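Local coordinates for protein metallopeptidase containing co-catalytic metalloactive site (Shewanella denitrificans OS217, PDB 3B2Y) that is probably a zinc-dependent metallocarboxypeptidase of the M14 family, holding a nickel ion in its metal site in this crystal, at residues S73-A81 and G117-N128. Numbering follows the deposited sequence.
Sequences SGFHGEEAA and GHRFNRFGENPN. With NI (nickel (II) ion), chain C.
The HxxE metal-binding motif of the M14 peptidases lies in the loop after strand 68-73, and here its ligands His76 and Glu79 are backed by Arg119 and Asn126 of residues 117-128. His76 gives ND1 to the nickel at 2.2 Å, Glu79 grips the ion with both carboxylate oxygens, and His170 also binds it; the two modelled waters are doubtful, lying too close together. A histidine suits its place because its two nitrogens face different ways: His76 NE2 donates in the ring plane to Asn126 OD1 at 2.7 Å. That oxygen also accepts from Asn128 N, in an Asx turn, and the two donors come from opposite faces of the amide. Arg119, with CG anti to its backbone nitrogen (chi1 -177°) and the chain extended as far as NE, runs alongside His76 and lays its guanidinium over one ring face, centres 3.7 Å apart and planes at 26°. Arg119 NH1 meets Glu78 OE2 on the syn lone pair at 2.9 Å and Glu79 OE2 at 3.0 Å, the latter tilted from the guanidinium plane. Gly77 is packed so closely against His118 O, 3.0 Å from its CA, that a side chain would clash. A leucine in place of Arg119 would probably leave Glu78 without its salt-bridge partner and the imidazole without its flat cover. The arginine probably offsets part of the carboxylates' negative charge beside the cation, while the imidazole, held by nickel at ND1 and by Asn126 at NE2, has its rotation fixed, and the Asn126 bond is likely to make ND1 a stronger metal donor.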
ATOM      1  N   SER A  73      -2.545   1.033  -1.047  0.50 31.04           N
ATOM      2  CA  SER A  73      -2.732  -0.379  -0.761  0.50 28.88           C
ATOM      3  C   SER A  73      -3.912  -0.873  -1.551  0.50 25.21           C
ATOM      4  O   SER A  73      -4.494  -0.118  -2.370  0.50 27.78           O
ATOM      5  CB  SER A  73      -2.967  -0.584   0.731  0.50 29.03           C
ATOM      6  OG  SER A  73      -2.895  -1.950   1.108  0.50 31.10           O
ATOM      7  N   GLY A  74      -4.293  -2.109  -1.252  1.00 29.39           N
ATOM      8  CA  GLY A  74      -5.480  -2.750  -1.846  1.00 27.79           C
ATOM      9  C   GLY A  74      -5.431  -2.893  -3.354  1.00 29.61           C
ATOM     10  O   GLY A  74      -6.443  -2.844  -3.990  1.00 32.55           O
ATOM     11  N   PHE A  75      -4.243  -3.126  -3.923  1.00 30.54           N
ATOM     12  CA  PHE A  75      -4.162  -3.488  -5.346  1.00 29.85           C
ATOM     13  C   PHE A  75      -4.612  -4.963  -5.534  1.00 32.24           C
ATOM     14  O   PHE A  75      -5.116  -5.309  -6.599  1.00 30.84           O
ATOM     15  CB  PHE A  75      -2.710  -3.350  -5.850  1.00 32.30           C
ATOM     16  CG  PHE A  75      -2.324  -1.938  -6.172  1.00 32.73           C
ATOM     17  CD1 PHE A  75      -1.901  -1.062  -5.183  1.00 39.81           C
ATOM     18  CD2 PHE A  75      -2.437  -1.474  -7.473  1.00 34.97           C
ATOM     19  CE1 PHE A  75      -1.613   0.277  -5.508  1.00 42.06           C
ATOM     20  CE2 PHE A  75      -2.107  -0.154  -7.812  1.00 40.62           C
ATOM     21  CZ  PHE A  75      -1.734   0.723  -6.847  1.00 38.25           C
ATOM     22  N   HIS A  76      -4.316  -5.829  -4.534  1.00 31.07           N
ATOM     23  CA  HIS A  76      -4.588  -7.254  -4.619  1.00 33.42           C
ATOM     24  C   HIS A  76      -5.591  -7.608  -3.543  1.00 33.91           C
ATOM     25  O   HIS A  76      -5.382  -7.349  -2.357  1.00 33.26           O
ATOM     26  CB  HIS A  76      -3.305  -8.059  -4.510  1.00 34.01           C
ATOM     27  CG  HIS A  76      -2.360  -7.818  -5.638  1.00 32.82           C
ATOM     28  ND1 HIS A  76      -1.019  -7.644  -5.456  1.00 35.88           N
ATOM     29  CD2 HIS A  76      -2.574  -7.671  -6.973  1.00 30.52           C
ATOM     30  CE1 HIS A  76      -0.426  -7.456  -6.622  1.00 33.16           C
ATOM     31  NE2 HIS A  76      -1.346  -7.464  -7.560  1.00 34.04           N
ATOM     32  N   GLY A  77      -6.718  -8.159  -3.956  1.00 34.39           N
ATOM     33  CA  GLY A  77      -7.815  -8.327  -3.028  1.00 33.04           C
ATOM     34  C   GLY A  77      -7.653  -9.342  -1.937  1.00 34.71           C
ATOM     35  O   GLY A  77      -8.310  -9.259  -0.914  1.00 41.86           O
ATOM     36  N   GLU A  78      -6.764 -10.297  -2.135  1.00 33.04           N
ATOM     37  CA  GLU A  78      -6.446 -11.268  -1.075  1.00 32.36           C
ATOM     38  C   GLU A  78      -5.516 -10.629  -0.005  1.00 33.33           C
ATOM     39  O   GLU A  78      -5.296 -11.222   1.041  1.00 33.45           O
ATOM     40  CB  GLU A  78      -5.856 -12.564  -1.655  1.00 32.86           C
ATOM     41  CG  GLU A  78      -4.362 -12.696  -1.923  1.00 36.56           C
ATOM     42  CD  GLU A  78      -3.900 -11.936  -3.127  1.00 40.64           C
ATOM     43  OE1 GLU A  78      -4.605 -10.979  -3.482  1.00 40.18           O
ATOM     44  OE2 GLU A  78      -2.821 -12.252  -3.703  1.00 44.31           O
ATOM     45  N   GLU A  79      -4.957  -9.453  -0.307  1.00 28.68           N
ATOM     46  CA  GLU A  79      -3.982  -8.775   0.570  1.00 33.30           C
ATOM     47  C   GLU A  79      -4.656  -7.752   1.485  1.00 31.80           C
ATOM     48  O   GLU A  79      -4.277  -6.597   1.533  1.00 32.88           O
ATOM     49  CB  GLU A  79      -2.904  -8.131  -0.315  1.00 32.67           C
ATOM     50  CG  GLU A  79      -2.166  -9.221  -1.094  1.00 26.79           C
ATOM     51  CD  GLU A  79      -1.097  -8.718  -2.084  1.00 36.79           C
ATOM     52  OE1 GLU A  79      -0.775  -7.520  -2.038  1.00 36.78           O
ATOM     53  OE2 GLU A  79      -0.670  -9.557  -2.956  1.00 35.99           O
ATOM     54  N   ALA A  80      -5.684  -8.210   2.208  1.00 31.02           N
ATOM     55  CA  ALA A  80      -6.642  -7.340   2.913  1.00 31.02           C
ATOM     56  C   ALA A  80      -6.073  -6.583   4.130  1.00 32.58           C
ATOM     57  O   ALA A  80      -6.606  -5.514   4.539  1.00 34.18           O
ATOM     58  CB  ALA A  80      -7.920  -8.139   3.297  1.00 33.08           C
ATOM     59  N   ALA A  81      -4.966  -7.071   4.686  1.00 31.42           N
ATOM     60  CA  ALA A  81      -4.302  -6.384   5.788  1.00 30.34           C
ATOM     61  C   ALA A  81      -3.760  -5.010   5.441  1.00 33.58           C
ATOM     62  O   ALA A  81      -3.528  -4.171   6.327  1.00 33.42           O
ATOM     63  CB  ALA A  81      -3.122  -7.260   6.399  1.00 31.09           C
ATOM     64  N   GLY A 117     -12.296 -11.202  -1.905  1.00 29.84           N
ATOM     65  CA  GLY A 117     -11.072 -11.732  -1.320  1.00 29.78           C
ATOM     66  C   GLY A 117     -10.060 -12.393  -2.264  1.00 31.33           C
ATOM     67  O   GLY A 117      -9.335 -13.310  -1.859  1.00 30.43           O
ATOM     68  N   HIS A 118      -9.984 -11.938  -3.507  1.00 28.83           N
ATOM     69  CA  HIS A 118      -9.000 -12.505  -4.444  1.00 25.32           C
ATOM     70  C   HIS A 118      -8.162 -11.421  -5.116  1.00 29.01           C
ATOM     71  O   HIS A 118      -8.550 -10.285  -5.219  1.00 28.18           O
ATOM     72  CB  HIS A 118      -9.658 -13.444  -5.488  1.00 29.87           C
ATOM     73  CG  HIS A 118     -10.749 -12.832  -6.318  1.00 26.67           C
ATOM     74  ND1 HIS A 118     -10.606 -11.650  -7.006  1.00 31.26           N
ATOM     75  CD2 HIS A 118     -11.968 -13.306  -6.659  1.00 33.28           C
ATOM     76  CE1 HIS A 118     -11.716 -11.382  -7.670  1.00 36.41           C
ATOM     77  NE2 HIS A 118     -12.557 -12.375  -7.489  1.00 34.06           N
ATOM     78  N   ARG A 119      -7.037 -11.853  -5.635  1.00 25.71           N
ATOM     79  CA  ARG A 119      -6.003 -10.981  -6.140  1.00 29.74           C
ATOM     80  C   ARG A 119      -6.487 -10.107  -7.268  1.00 30.02           C
ATOM     81  O   ARG A 119      -6.233  -8.904  -7.274  1.00 31.24           O
ATOM     82  CB  ARG A 119      -4.919 -11.873  -6.666  1.00 25.77           C
ATOM     83  CG  ARG A 119      -3.651 -11.209  -7.206  1.00 34.92           C
ATOM     84  CD  ARG A 119      -2.603 -12.310  -7.374  1.00 41.07           C
ATOM     85  NE  ARG A 119      -1.327 -11.702  -7.691  1.00 36.66           N
ATOM     86  CZ  ARG A 119      -0.541 -11.129  -6.782  1.00 40.98           C
ATOM     87  NH1 ARG A 119      -0.878 -11.097  -5.499  1.00 43.79           N
ATOM     88  NH2 ARG A 119       0.583 -10.559  -7.176  1.00 48.25           N
ATOM     89  N   PHE A 120      -7.191 -10.717  -8.229  1.00 30.22           N
ATOM     90  CA  PHE A 120      -7.604  -9.925  -9.418  1.00 27.59           C
ATOM     91  C   PHE A 120      -8.839  -9.106  -9.163  1.00 31.09           C
ATOM     92  O   PHE A 120      -9.564  -9.295  -8.193  1.00 29.91           O
ATOM     93  CB  PHE A 120      -7.837 -10.819 -10.577  1.00 30.39           C
ATOM     94  CG  PHE A 120      -6.637 -11.585 -10.993  1.00 33.82           C
ATOM     95  CD1 PHE A 120      -5.353 -11.066 -10.816  1.00 39.58           C
ATOM     96  CD2 PHE A 120      -6.788 -12.812 -11.585  1.00 42.72           C
ATOM     97  CE1 PHE A 120      -4.253 -11.769 -11.241  1.00 41.13           C
ATOM     98  CE2 PHE A 120      -5.668 -13.540 -11.999  1.00 41.67           C
ATOM     99  CZ  PHE A 120      -4.418 -12.990 -11.842  1.00 35.88           C
ATOM    100  N   ASN A 121      -9.126  -8.202 -10.093  1.00 29.02           N
ATOM    101  CA  ASN A 121     -10.396  -7.578 -10.079  1.00 30.55           C
ATOM    102  C   ASN A 121     -11.355  -8.607 -10.636  1.00 27.49           C
ATOM    103  O   ASN A 121     -11.013  -9.708 -11.070  1.00 29.26           O
ATOM    104  CB  ASN A 121     -10.409  -6.255 -10.885  1.00 29.47           C
ATOM    105  CG  ASN A 121     -10.033  -6.439 -12.351  1.00 35.95           C
ATOM    106  OD1 ASN A 121     -10.097  -7.543 -12.914  1.00 31.43           O
ATOM    107  ND2 ASN A 121      -9.702  -5.316 -13.004  1.00 31.00           N
ATOM    108  N   ARG A 122     -12.580  -8.226 -10.687  1.00 32.73           N
ATOM    109  CA  ARG A 122     -13.582  -9.216 -11.094  1.00 36.32           C
ATOM    110  C   ARG A 122     -13.575  -9.547 -12.589  1.00 35.71           C
ATOM    111  O   ARG A 122     -14.318 -10.417 -13.048  1.00 38.10           O
ATOM    112  CB  ARG A 122     -14.912  -8.743 -10.622  1.00 40.13           C
ATOM    113  CG  ARG A 122     -15.635  -7.858 -11.504  1.00 49.16           C
ATOM    114  CD  ARG A 122     -17.088  -8.250 -11.375  1.00 46.59           C
ATOM    115  NE  ARG A 122     -17.862  -7.169 -11.902  1.00 48.00           N
ATOM    116  CZ  ARG A 122     -18.352  -7.148 -13.134  1.00 56.45           C
ATOM    117  NH1 ARG A 122     -18.218  -8.200 -13.964  1.00 49.78           N
ATOM    118  NH2 ARG A 122     -19.032  -6.070 -13.516  1.00 56.43           N
ATOM    119  N   PHE A 123     -12.789  -8.773 -13.343  1.00 32.93           N
ATOM    120  CA  PHE A 123     -12.538  -9.007 -14.747  1.00 36.33           C
ATOM    121  C   PHE A 123     -11.282  -9.860 -15.022  1.00 35.31           C
ATOM    122  O   PHE A 123     -10.937 -10.124 -16.193  1.00 38.31           O
ATOM    123  CB  PHE A 123     -12.497  -7.674 -15.523  1.00 32.64           C
ATOM    124  CG  PHE A 123     -13.516  -6.630 -15.064  1.00 35.80           C
ATOM    125  CD1 PHE A 123     -14.865  -6.702 -15.405  1.00 38.18           C
ATOM    126  CD2 PHE A 123     -13.103  -5.561 -14.312  1.00 40.14           C
ATOM    127  CE1 PHE A 123     -15.760  -5.720 -14.969  1.00 43.99           C
ATOM    128  CE2 PHE A 123     -13.992  -4.574 -13.874  1.00 44.65           C
ATOM    129  CZ  PHE A 123     -15.310  -4.650 -14.197  1.00 37.00           C
ATOM    130  N   GLY A 124     -10.638 -10.389 -13.977  1.00 31.72           N
ATOM    131  CA  GLY A 124      -9.496 -11.297 -14.127  1.00 34.49           C
ATOM    132  C   GLY A 124      -8.164 -10.604 -14.358  1.00 34.73           C
ATOM    133  O   GLY A 124      -7.222 -11.248 -14.784  1.00 33.38           O
ATOM    134  N   GLU A 125      -8.081  -9.307 -14.087  1.00 32.43           N
ATOM    135  CA  GLU A 125      -6.850  -8.543 -14.363  1.00 33.54           C
ATOM    136  C   GLU A 125      -6.119  -8.261 -13.043  1.00 29.30           C
ATOM    137  O   GLU A 125      -6.762  -7.974 -12.035  1.00 27.69           O
ATOM    138  CB  GLU A 125      -7.205  -7.160 -15.002  1.00 32.42           C
ATOM    139  CG  GLU A 125      -8.128  -7.180 -16.279  1.00 33.67           C
ATOM    140  CD  GLU A 125      -8.614  -5.744 -16.698  1.00 41.91           C
ATOM    141  OE1 GLU A 125      -9.100  -4.969 -15.820  1.00 31.22           O
ATOM    142  OE2 GLU A 125      -8.444  -5.396 -17.902  1.00 40.43           O
ATOM    143  N   ASN A 126      -4.790  -8.244 -13.108  1.00 33.20           N
ATOM    144  CA  ASN A 126      -3.912  -7.815 -12.008  1.00 31.33           C
ATOM    145  C   ASN A 126      -3.728  -6.257 -12.036  1.00 32.00           C
ATOM    146  O   ASN A 126      -3.018  -5.729 -12.927  1.00 28.94           O
ATOM    147  CB  ASN A 126      -2.564  -8.467 -12.167  1.00 30.83           C
ATOM    148  CG  ASN A 126      -1.624  -8.212 -10.990  1.00 31.89           C
ATOM    149  OD1 ASN A 126      -1.795  -7.290 -10.195  1.00 31.47           O
ATOM    150  ND2 ASN A 126      -0.621  -9.089 -10.866  1.00 36.37           N
ATOM    151  N   PRO A 127      -4.346  -5.522 -11.089  1.00 30.98           N
ATOM    152  CA  PRO A 127      -4.222  -4.069 -11.059  1.00 30.37           C
ATOM    153  C   PRO A 127      -2.785  -3.508 -10.814  1.00 26.69           C
ATOM    154  O   PRO A 127      -2.563  -2.324 -11.010  1.00 31.20           O
ATOM    155  CB  PRO A 127      -5.148  -3.671  -9.902  1.00 32.33           C
ATOM    156  CG  PRO A 127      -6.134  -4.793  -9.823  1.00 34.63           C
ATOM    157  CD  PRO A 127      -5.213  -5.964  -9.987  1.00 29.11           C
ATOM    158  N   ASN A 128      -1.841  -4.327 -10.363  1.00 29.84           N
ATOM    159  CA  ASN A 128      -0.499  -3.831 -10.130  1.00 29.02           C
ATOM    160  C   ASN A 128       0.462  -4.172 -11.250  1.00 33.84           C
ATOM    161  O   ASN A 128       1.656  -4.377 -11.040  1.00 33.66           O
ATOM    162  CB  ASN A 128       0.013  -4.349  -8.795  1.00 30.60           C
ATOM    163  CG  ASN A 128       1.143  -3.504  -8.244  1.00 30.10           C
ATOM    164  OD1 ASN A 128       1.221  -2.295  -8.515  1.00 33.01           O
ATOM    165  ND2 ASN A 128       2.112  -4.174  -7.621  1.00 33.63           N
TER
HETATM  166 NI    NI C 275       0.391  -7.793  -3.751  0.70 29.97          NI
HETATM  167  O   HOH W   1       2.063  -9.085  -2.836  1.00 34.23           O
HETATM  168  O   HOH W   2       1.671  -8.426  -4.869  1.00 40.30           O